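Local coordinates for protein oxalate biosynthetic component 1 (Burkholderia thailandensis, PDB 5IKY) that probably makes oxalate in quorum sensing-dependent oxalogenesis, as a bifunctional enzyme that combines a serine hydrolase with an additional lyase activity, at residues D20-K25 with Y64-P69; H153-T158 with G241-I246; H157-P162 with G190-G195. One frame throughout, in Å; residues are numbered along the deposited sequence.

Interaction 1 (D20-K25 with Y64-P69); sequences DPLEPK and YGYDAP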
loop_
_atom_site.group_PDB
_atom_site.type_symbol
_atom_site.label_atom_id
_atom_site.label_comp_id
_atom_site.label_asym_id
_atom_site.label_seq_id
_atom_site.Cartn_x
_atom_site.Cartn_y
_atom_site.Cartn_z
ATOM N N ASP A 20 -2.133 28.505 3.331
ATOM C CA ASP A 20 -1.016 28.459 2.390
ATOM C C ASP A 20 0.270 28.995 3.019
ATOM O O ASP A 20 0.332 30.159 3.417
ATOM C CB ASP A 20 -1.361 29.261 1.132
ATOM C CG ASP A 20 -0.544 28.842 -0.079
ATOM O OD1 ASP A 20 0.600 28.371 0.091
ATOM O OD2 ASP A 20 -1.053 28.992 -1.209
ATOM N N PRO A 21 1.310 28.146 3.099
ATOM C CA PRO A 21 2.597 28.543 3.678
ATOM C C PRO A 21 3.271 29.648 2.878
ATOM O O PRO A 21 4.139 30.340 3.405
ATOM C CB PRO A 21 3.437 27.259 3.613
ATOM C CG PRO A 21 2.492 26.167 3.341
ATOM C CD PRO A 21 1.334 26.758 2.612
ATOM N N LEU A 22 2.876 29.796 1.616
ATOM C CA LEU A 22 3.510 30.753 0.719
ATOM C C LEU A 22 2.723 32.058 0.615
ATOM O O LEU A 22 2.971 32.870 -0.275
ATOM C CB LEU A 22 3.689 30.132 -0.667
ATOM C CG LEU A 22 4.496 28.832 -0.681
ATOM C CD1 LEU A 22 4.709 28.339 -2.102
ATOM C CD2 LEU A 22 5.828 29.022 0.032
ATOM N N GLU A 23 1.776 32.254 1.525
ATOM C CA GLU A 23 1.063 33.520 1.632
ATOM C C GLU A 23 1.696 34.377 2.716
ATOM O O GLU A 23 2.178 33.847 3.719
ATOM C CB GLU A 23 -0.417 33.293 1.946
ATOM C CG GLU A 23 -1.268 32.892 0.758
ATOM C CD GLU A 23 -2.744 32.848 1.098
ATOM O OE1 GLU A 23 -3.107 33.232 2.231
ATOM O OE2 GLU A 23 -3.541 32.430 0.233
ATOM N N PRO A 24 1.708 35.703 2.516
ATOM C CA PRO A 24 2.186 36.615 3.563
ATOM C C PRO A 24 1.417 36.419 4.868
ATOM O O PRO A 24 0.220 36.134 4.842
ATOM C CB PRO A 24 1.934 38.011 2.972
ATOM C CG PRO A 24 1.216 37.796 1.669
ATOM C CD PRO A 24 1.483 36.396 1.240
ATOM N N LYS A 25 2.110 36.558 5.994
ATOM C CA LYS A 25 1.508 36.316 7.299
ATOM C C LYS A 25 1.418 37.598 8.121
ATOM O O LYS A 25 0.993 37.578 9.277
ATOM C CB LYS A 25 2.304 35.252 8.054
ATOM C CG LYS A 25 2.256 33.882 7.401
ATOM C CD LYS A 25 0.849 33.306 7.448
ATOM C CE LYS A 25 0.521 32.527 6.185
ATOM N NZ LYS A 25 1.567 31.521 5.865
ATOM N N TYR A 64 11.194 37.728 2.598
ATOM C CA TYR A 64 11.995 37.825 1.384
ATOM C C TYR A 64 11.206 37.321 0.179
ATOM O O TYR A 64 10.705 36.196 0.182
ATOM C CB TYR A 64 13.300 37.035 1.521
ATOM C CG TYR A 64 14.216 37.147 0.320
ATOM C CD1 TYR A 64 15.060 38.238 0.168
ATOM C CD2 TYR A 64 14.237 36.160 -0.659
ATOM C CE1 TYR A 64 15.902 38.346 -0.928
ATOM C CE2 TYR A 64 15.074 36.260 -1.756
ATOM C CZ TYR A 64 15.902 37.354 -1.884
ATOM O OH TYR A 64 16.735 37.457 -2.974
ATOM N N GLY A 65 11.089 38.165 -0.842
ATOM C CA GLY A 65 10.504 37.767 -2.111
ATOM C C GLY A 65 9.048 38.141 -2.323
ATOM O O GLY A 65 8.444 37.727 -3.308
ATOM N N TYR A 66 8.483 38.936 -1.420
ATOM C CA TYR A 66 7.051 39.231 -1.475
ATOM C C TYR A 66 6.722 40.681 -1.822
ATOM O O TYR A 66 5.569 41.100 -1.703
ATOM C CB TYR A 66 6.393 38.865 -0.143
ATOM C CG TYR A 66 6.160 37.384 0.017
ATOM C CD1 TYR A 66 5.021 36.784 -0.502
ATOM C CD2 TYR A 66 7.081 36.584 0.676
ATOM C CE1 TYR A 66 4.802 35.429 -0.364
ATOM C CE2 TYR A 66 6.870 35.226 0.821
ATOM C CZ TYR A 66 5.729 34.654 0.297
ATOM O OH TYR A 66 5.511 33.302 0.436
ATOM N N ASP A 67 7.725 41.439 -2.258
ATOM C CA ASP A 67 7.532 42.850 -2.581
ATOM C C ASP A 67 6.895 43.056 -3.954
ATOM O O ASP A 67 7.108 42.274 -4.878
ATOM C CB ASP A 67 8.866 43.597 -2.520
ATOM C CG ASP A 67 9.449 43.642 -1.121
ATOM O OD1 ASP A 67 8.686 43.881 -0.161
ATOM O OD2 ASP A 67 10.674 43.440 -0.978
ATOM N N ALA A 68 6.111 44.122 -4.071
ATOM C CA ALA A 68 5.533 44.542 -5.342
ATOM C C ALA A 68 5.437 46.065 -5.356
ATOM O O ALA A 68 5.203 46.676 -4.314
ATOM C CB ALA A 68 4.165 43.911 -5.549
ATOM N N PRO A 69 5.623 46.688 -6.530
ATOM C CA PRO A 69 5.604 48.153 -6.567
ATOM C C PRO A 69 4.223 48.708 -6.245
ATOM O O PRO A 69 3.215 48.080 -6.565
ATOM C CB PRO A 69 6.002 48.475 -8.010
ATOM C CG PRO A 69 5.580 47.282 -8.787
ATOM C CD PRO A 69 5.786 46.104 -7.871
#
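Tyr66 runs its ring up to Leu22 and Pro24 and ends at a type I beta turn, Asp20 to Glu23, in the loop before strand 26-28. Its hydroxyl donates to the main chain there: Tyr66 OH lies 2.7 Å from Leu22 O. The carbonyl is met almost broadside, with a C=O...donor angle of 96° and the donor 60° out of the carbonyl plane, so the bond does not follow a lone pair. For the phenol, by contrast, the same oxygen sits at the ring edge and in plane. Leu22 CB makes a looser touch, 3.8 Å from Tyr66 OH, and Pro24 crosses the ring obliquely, its CD 3.8 Å from Tyr66 CE1. With chi1 at -78°, Tyr66 CG is anti to its own carbonyl carbon, and from there the ring reaches from one irregular loop to the other. His157 meets this ring edge-to-face.

The turn is held by its own bonds. Glu23 N closes it on Asp20 O, and Asp20 OD1 accepts from Leu22 N at 3.1 Å, an Asx turn that fixes the residue carrying the acceptor carbonyl. The Glu23 side chain leaves the backbone away from the 64-69 loop, and its OE2 takes a hydrogen bond from Gly247 N. Lys25 folds back, and its NZ donates to Asp20 O at 3.1 Å, from the face opposite to Glu23 N.

Interaction 2 (H153-T158 with G241-I246); sequences HDRIHT and GLNTPI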
loop_
_atom_site.group_PDB
_atom_site.type_symbol
_atom_site.label_atom_id
_atom_site.label_comp_id
_atom_site.label_asym_id
_atom_site.label_seq_id
_atom_site.Cartn_x
_atom_site.Cartn_y
_atom_site.Cartn_z
ATOM N N HIS A 153 11.672 26.776 1.423
ATOM C CA HIS A 153 11.198 27.431 0.204
ATOM C C HIS A 153 12.037 28.652 -0.182
ATOM O O HIS A 153 12.815 29.159 0.627
ATOM C CB HIS A 153 9.731 27.822 0.370
ATOM C CG HIS A 153 8.868 26.702 0.862
ATOM N ND1 HIS A 153 8.527 26.551 2.189
ATOM C CD2 HIS A 153 8.294 25.664 0.207
ATOM C CE1 HIS A 153 7.767 25.480 2.328
ATOM N NE2 HIS A 153 7.611 24.922 1.141
ATOM N N ASP A 154 11.881 29.116 -1.422
ATOM C CA ASP A 154 12.710 30.205 -1.941
ATOM C C ASP A 154 12.121 31.579 -1.630
ATOM O O ASP A 154 12.705 32.608 -1.968
ATOM C CB ASP A 154 12.923 30.058 -3.452
ATOM C CG ASP A 154 11.625 29.882 -4.220
ATOM O OD1 ASP A 154 10.539 30.063 -3.631
ATOM O OD2 ASP A 154 11.697 29.579 -5.430
ATOM N N ARG A 155 10.951 31.580 -1.004
ATOM C CA ARG A 155 10.359 32.790 -0.452
ATOM C C ARG A 155 10.149 32.570 1.035
ATOM O O ARG A 155 10.121 31.429 1.496
ATOM C CB ARG A 155 9.024 33.121 -1.121
ATOM C CG ARG A 155 9.097 33.528 -2.579
ATOM C CD ARG A 155 7.688 33.690 -3.132
ATOM N NE ARG A 155 7.672 34.168 -4.510
ATOM C CZ ARG A 155 6.869 35.129 -4.954
ATOM N NH1 ARG A 155 6.915 35.502 -6.226
ATOM N NH2 ARG A 155 6.017 35.715 -4.124
ATOM N N ILE A 156 9.998 33.652 1.787
ATOM C CA ILE A 156 9.648 33.529 3.193
ATOM C C ILE A 156 8.920 34.778 3.674
ATOM O O ILE A 156 9.169 35.883 3.197
ATOM C CB ILE A 156 10.893 33.259 4.078
ATOM C CG1 ILE A 156 10.466 32.764 5.465
ATOM C CG2 ILE A 156 11.782 34.491 4.169
ATOM C CD1 ILE A 156 11.600 32.230 6.304
ATOM N N HIS A 157 7.993 34.577 4.602
ATOM C CA HIS A 157 7.226 35.663 5.187
ATOM C C HIS A 157 6.684 35.210 6.536
ATOM O O HIS A 157 5.490 34.964 6.690
ATOM C CB HIS A 157 6.092 36.090 4.256
ATOM C CG HIS A 157 5.665 37.512 4.442
ATOM N ND1 HIS A 157 4.854 37.917 5.480
ATOM C CD2 HIS A 157 5.951 38.628 3.730
ATOM C CE1 HIS A 157 4.649 39.219 5.391
ATOM N NE2 HIS A 157 5.303 39.674 4.339
ATOM N N THR A 158 7.583 35.091 7.508
ATOM C CA THR A 158 7.232 34.588 8.830
ATOM C C THR A 158 7.248 35.706 9.865
ATOM O O THR A 158 8.234 36.430 9.997
ATOM C CB THR A 158 8.187 33.465 9.269
ATOM O OG1 THR A 158 7.968 32.309 8.451
ATOM C CG2 THR A 158 7.946 33.099 10.718
ATOM N N GLY A 241 1.662 46.468 -2.373
ATOM C CA GLY A 241 3.036 46.198 -1.988
ATOM C C GLY A 241 3.372 44.730 -1.801
ATOM O O GLY A 241 4.516 44.386 -1.504
ATOM N N LEU A 242 2.379 43.862 -1.970
ATOM C CA LEU A 242 2.592 42.423 -1.842
ATOM C C LEU A 242 2.331 41.703 -3.162
ATOM O O LEU A 242 1.283 41.884 -3.777
ATOM C CB LEU A 242 1.700 41.849 -0.740
ATOM C CG LEU A 242 2.051 42.283 0.685
ATOM C CD1 LEU A 242 1.036 41.743 1.678
ATOM C CD2 LEU A 242 3.457 41.829 1.050
ATOM N N ASN A 243 3.287 40.886 -3.596
ATOM C CA ASN A 243 3.167 40.207 -4.883
ATOM C C ASN A 243 2.406 38.888 -4.792
ATOM O O ASN A 243 2.292 38.161 -5.777
ATOM C CB ASN A 243 4.552 39.970 -5.500
ATOM C CG ASN A 243 5.454 39.104 -4.634
ATOM O OD1 ASN A 243 4.992 38.287 -3.835
ATOM N ND2 ASN A 243 6.760 39.274 -4.803
ATOM N N THR A 244 1.898 38.580 -3.604
ATOM C CA THR A 244 1.083 37.390 -3.411
ATOM C C THR A 244 -0.214 37.746 -2.696
ATOM O O THR A 244 -0.190 38.304 -1.600
ATOM C CB THR A 244 1.830 36.308 -2.608
ATOM O OG1 THR A 244 3.016 35.924 -3.311
ATOM C CG2 THR A 244 0.950 35.086 -2.415
ATOM N N PRO A 245 -1.356 37.425 -3.322
ATOM C CA PRO A 245 -2.662 37.756 -2.746
ATOM C C PRO A 245 -3.015 36.877 -1.552
ATOM O O PRO A 245 -2.463 35.786 -1.409
ATOM C CB PRO A 245 -3.626 37.508 -3.907
ATOM C CG PRO A 245 -2.960 36.443 -4.711
ATOM C CD PRO A 245 -1.484 36.726 -4.614
ATOM N N ILE A 246 -3.925 37.350 -0.706
ATOM C CA ILE A 246 -4.377 36.573 0.444
ATOM C C ILE A 246 -5.621 35.760 0.104
ATOM O O ILE A 246 -6.632 36.310 -0.330
ATOM C CB ILE A 246 -4.692 37.472 1.650
ATOM C CG1 ILE A 246 -3.535 38.434 1.919
ATOM C CG2 ILE A 246 -4.996 36.623 2.879
ATOM C CD1 ILE A 246 -2.266 37.746 2.356
#
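Arg155 has its CG anti to the carbonyl carbon and its chain extended from CG to NE, which carries the guanidinium straight at Asn243. Asn243 answers from the opposite direction: its CG sits between the backbone N and the carbonyl carbon (chi1 60°), and this brings the amide up to the arginine. Arg155 NH2 donates to Asn243 OD1 at 2.8 Å, and the bond is bent, with an N-H...acceptor angle of 134°. The oxygen lies at the edge of the guanidinium, tilted a little from its plane, while NH2 stands above the plane of the amide carbonyl. The two flat groups are 50° apart, so this is a single bond between inclined planes and not a paired, coplanar one.

A second donor grips the same oxygen. Thr244 OG1 is hydrogen-bonded to Asn243 OD1 at 3.1 Å, approaching from the same face as the arginine nitrogen. Arg155 NH2 also comes within 3.1 Å of Thr244 OG1, but the angle is too poor for a bond, and the two donors simply sit side by side. On the other arm of the amide, Asn243 ND2 donates to Gly65 O, which fixes which end is oxygen and which is nitrogen. The nearby positive charge would be expected to polarise the amide further.

Farther along, Leu242 CD2 packs loosely and obliquely against the His157 ring, 4.3 Å from His157 NE2. Arg155 is also in a cation-pi contact with Tyr66. The contact lies at the surface, where Arg155, just ahead of strand 156-160, and His157 on it face the loop leading into strand 246-248; strand 156-160 pairs with strand 60-64, and Leu242 also touches Ile27 of strand 26-28.

Interaction 3 (H157-P162 with G190-G195); sequences HTYLSP and GHWQPG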
loop_
_atom_site.group_PDB
_atom_site.type_symbol
_atom_site.label_atom_id
_atom_site.label_comp_id
_atom_site.label_asym_id
_atom_site.label_seq_id
_atom_site.Cartn_x
_atom_site.Cartn_y
_atom_site.Cartn_z
ATOM N N HIS A 157 7.993 34.577 4.602
ATOM C CA HIS A 157 7.226 35.663 5.187
ATOM C C HIS A 157 6.684 35.210 6.536
ATOM O O HIS A 157 5.490 34.964 6.690
ATOM C CB HIS A 157 6.092 36.090 4.256
ATOM C CG HIS A 157 5.665 37.512 4.442
ATOM N ND1 HIS A 157 4.854 37.917 5.480
ATOM C CD2 HIS A 157 5.951 38.628 3.730
ATOM C CE1 HIS A 157 4.649 39.219 5.391
ATOM N NE2 HIS A 157 5.303 39.674 4.339
ATOM N N THR A 158 7.583 35.091 7.508
ATOM C CA THR A 158 7.232 34.588 8.830
ATOM C C THR A 158 7.248 35.706 9.865
ATOM O O THR A 158 8.234 36.430 9.997
ATOM C CB THR A 158 8.187 33.465 9.269
ATOM O OG1 THR A 158 7.968 32.309 8.451
ATOM C CG2 THR A 158 7.946 33.099 10.718
ATOM N N TYR A 159 6.149 35.833 10.601
ATOM C CA TYR A 159 5.992 36.907 11.574
ATOM C C TYR A 159 5.680 36.361 12.963
ATOM O O TYR A 159 5.024 35.331 13.104
ATOM C CB TYR A 159 4.888 37.866 11.116
ATOM C CG TYR A 159 4.477 38.901 12.142
ATOM C CD1 TYR A 159 3.427 38.659 13.018
ATOM C CD2 TYR A 159 5.129 40.123 12.225
ATOM C CE1 TYR A 159 3.043 39.596 13.952
ATOM C CE2 TYR A 159 4.751 41.070 13.158
ATOM C CZ TYR A 159 3.707 40.799 14.018
ATOM O OH TYR A 159 3.325 41.735 14.948
ATOM N N LEU A 160 6.160 37.060 13.986
ATOM C CA LEU A 160 5.827 36.731 15.366
ATOM C C LEU A 160 5.295 37.970 16.075
ATOM O O LEU A 160 5.870 39.052 15.966
ATOM C CB LEU A 160 7.044 36.173 16.107
ATOM C CG LEU A 160 7.514 34.782 15.679
ATOM C CD1 LEU A 160 8.767 34.373 16.434
ATOM C CD2 LEU A 160 6.411 33.767 15.887
ATOM N N SER A 161 4.194 37.801 16.799
ATOM C CA SER A 161 3.540 38.908 17.492
ATOM C C SER A 161 4.430 39.531 18.565
ATOM O O SER A 161 5.354 38.885 19.060
ATOM C CB SER A 161 2.232 38.428 18.120
ATOM O OG SER A 161 2.482 37.461 19.125
ATOM N N PRO A 162 4.165 40.803 18.912
ATOM C CA PRO A 162 4.844 41.488 20.016
ATOM C C PRO A 162 4.852 40.635 21.276
ATOM O O PRO A 162 5.845 40.606 22.000
ATOM C CB PRO A 162 4.000 42.748 20.230
ATOM C CG PRO A 162 3.148 42.900 19.001
ATOM C CD PRO A 162 3.390 41.739 18.085
ATOM N N GLY A 190 -0.073 46.584 12.466
ATOM C CA GLY A 190 -0.654 46.005 11.268
ATOM C C GLY A 190 -1.509 44.793 11.579
ATOM O O GLY A 190 -1.979 44.628 12.704
ATOM N N HIS A 191 -1.715 43.942 10.580
ATOM C CA HIS A 191 -2.515 42.738 10.770
ATOM C C HIS A 191 -1.676 41.473 10.629
ATOM O O HIS A 191 -0.676 41.442 9.913
ATOM C CB HIS A 191 -3.686 42.712 9.790
ATOM C CG HIS A 191 -4.912 43.400 10.303
ATOM N ND1 HIS A 191 -5.101 44.762 10.204
ATOM C CD2 HIS A 191 -6.013 42.912 10.923
ATOM C CE1 HIS A 191 -6.264 45.084 10.741
ATOM N NE2 HIS A 191 -6.838 43.979 11.184
ATOM N N TRP A 192 -2.114 40.429 11.319
ATOM C CA TRP A 192 -1.331 39.217 11.501
ATOM C C TRP A 192 -2.216 37.988 11.337
ATOM O O TRP A 192 -3.373 38.000 11.752
ATOM C CB TRP A 192 -0.688 39.247 12.886
ATOM C CG TRP A 192 -0.100 37.966 13.366
ATOM C CD1 TRP A 192 0.659 37.084 12.655
ATOM C CD2 TRP A 192 -0.222 37.423 14.681
ATOM N NE1 TRP A 192 1.024 36.024 13.452
ATOM C CE2 TRP A 192 0.494 36.209 14.702
ATOM C CE3 TRP A 192 -0.866 37.846 15.846
ATOM C CZ2 TRP A 192 0.584 35.413 15.842
ATOM C CZ3 TRP A 192 -0.776 37.056 16.977
ATOM C CH2 TRP A 192 -0.057 35.853 16.967
ATOM N N GLN A 193 -1.678 36.939 10.724
ATOM C CA GLN A 193 -2.398 35.675 10.591
ATOM C C GLN A 193 -1.785 34.612 11.502
ATOM O O GLN A 193 -0.784 33.988 11.152
ATOM C CB GLN A 193 -2.396 35.204 9.131
ATOM C CG GLN A 193 -2.926 33.786 8.903
ATOM C CD GLN A 193 -4.359 33.600 9.367
ATOM O OE1 GLN A 193 -4.609 33.280 10.529
ATOM N NE2 GLN A 193 -5.309 33.793 8.456
ATOM N N PRO A 194 -2.384 34.413 12.687
ATOM C CA PRO A 194 -1.915 33.435 13.676
ATOM C C PRO A 194 -2.084 31.995 13.198
ATOM O O PRO A 194 -1.358 31.107 13.642
ATOM C CB PRO A 194 -2.807 33.705 14.897
ATOM C CG PRO A 194 -3.436 35.046 14.648
ATOM C CD PRO A 194 -3.563 35.153 13.166
ATOM N N GLY A 195 -3.038 31.770 12.301
ATOM C CA GLY A 195 -3.300 30.438 11.790
ATOM C C GLY A 195 -3.964 29.545 12.819
ATOM O O GLY A 195 -3.668 28.353 12.904
#
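Two three-stranded antiparallel sheets, one with strand 156-160 at its outer side and the other with strand 190-192 in its middle, pack here through Trp192 against Tyr159 and Ser161. Trp192 CG is anti to the backbone N (chi1 167°), which sends the indole toward strand 156-160. The Tyr159 and Trp192 side chains cross at about a right angle, with the ring planes at 59°. Tyr159 leans over the five-membered ring, centroids 4.8 Å apart, as an oblique aromatic pair. Tyr159 CD1 comes within 3.2 Å of Trp192 CD1, and Tyr159 CE1 lies 3.6 Å from Trp192 CG.

Ser161 takes the six-membered half of the same indole face. Its CB makes a CH-pi contact 3.8 Å from that ring's centroid. Ser161 is also the N-cap of helix 162-172, its OG in a weak hydrogen bond with Phe164 N, so the residue over the six-membered ring is also the one that starts the helix. The opposite face is covered by Pro194, whose CG sits 3.8 Å above the indole plane. Beyond the pair, Tyr159 stacks on Phe26. Just past Trp192, Gly195 N donates to Gln193 OE1 at 2.8 Å.

Interactions 1 and 2 practically coincide, their centres about 1 Å apart, whereas interaction 3 lies about 12 to 13 Å away on the continuation of strand 156-160. All three sit far from the centre of the chain. Interaction 2 is a surface contact made by a charged donor, an amide and a hydroxyl; interaction 1 is partly buried and mixes one phenol-to-carbonyl bond with ring packing; interaction 3 is buried and wholly without polar bonds between its segments, relying on one face of Trp192, with Tyr159 oblique to it and Ser161 CB over it. Lys25 O accepts from Gln193 N, which ties the loop of 20-25 to the segment 190-195. Interactions 2 and 3 share His157 and Thr158, on strand 156-160.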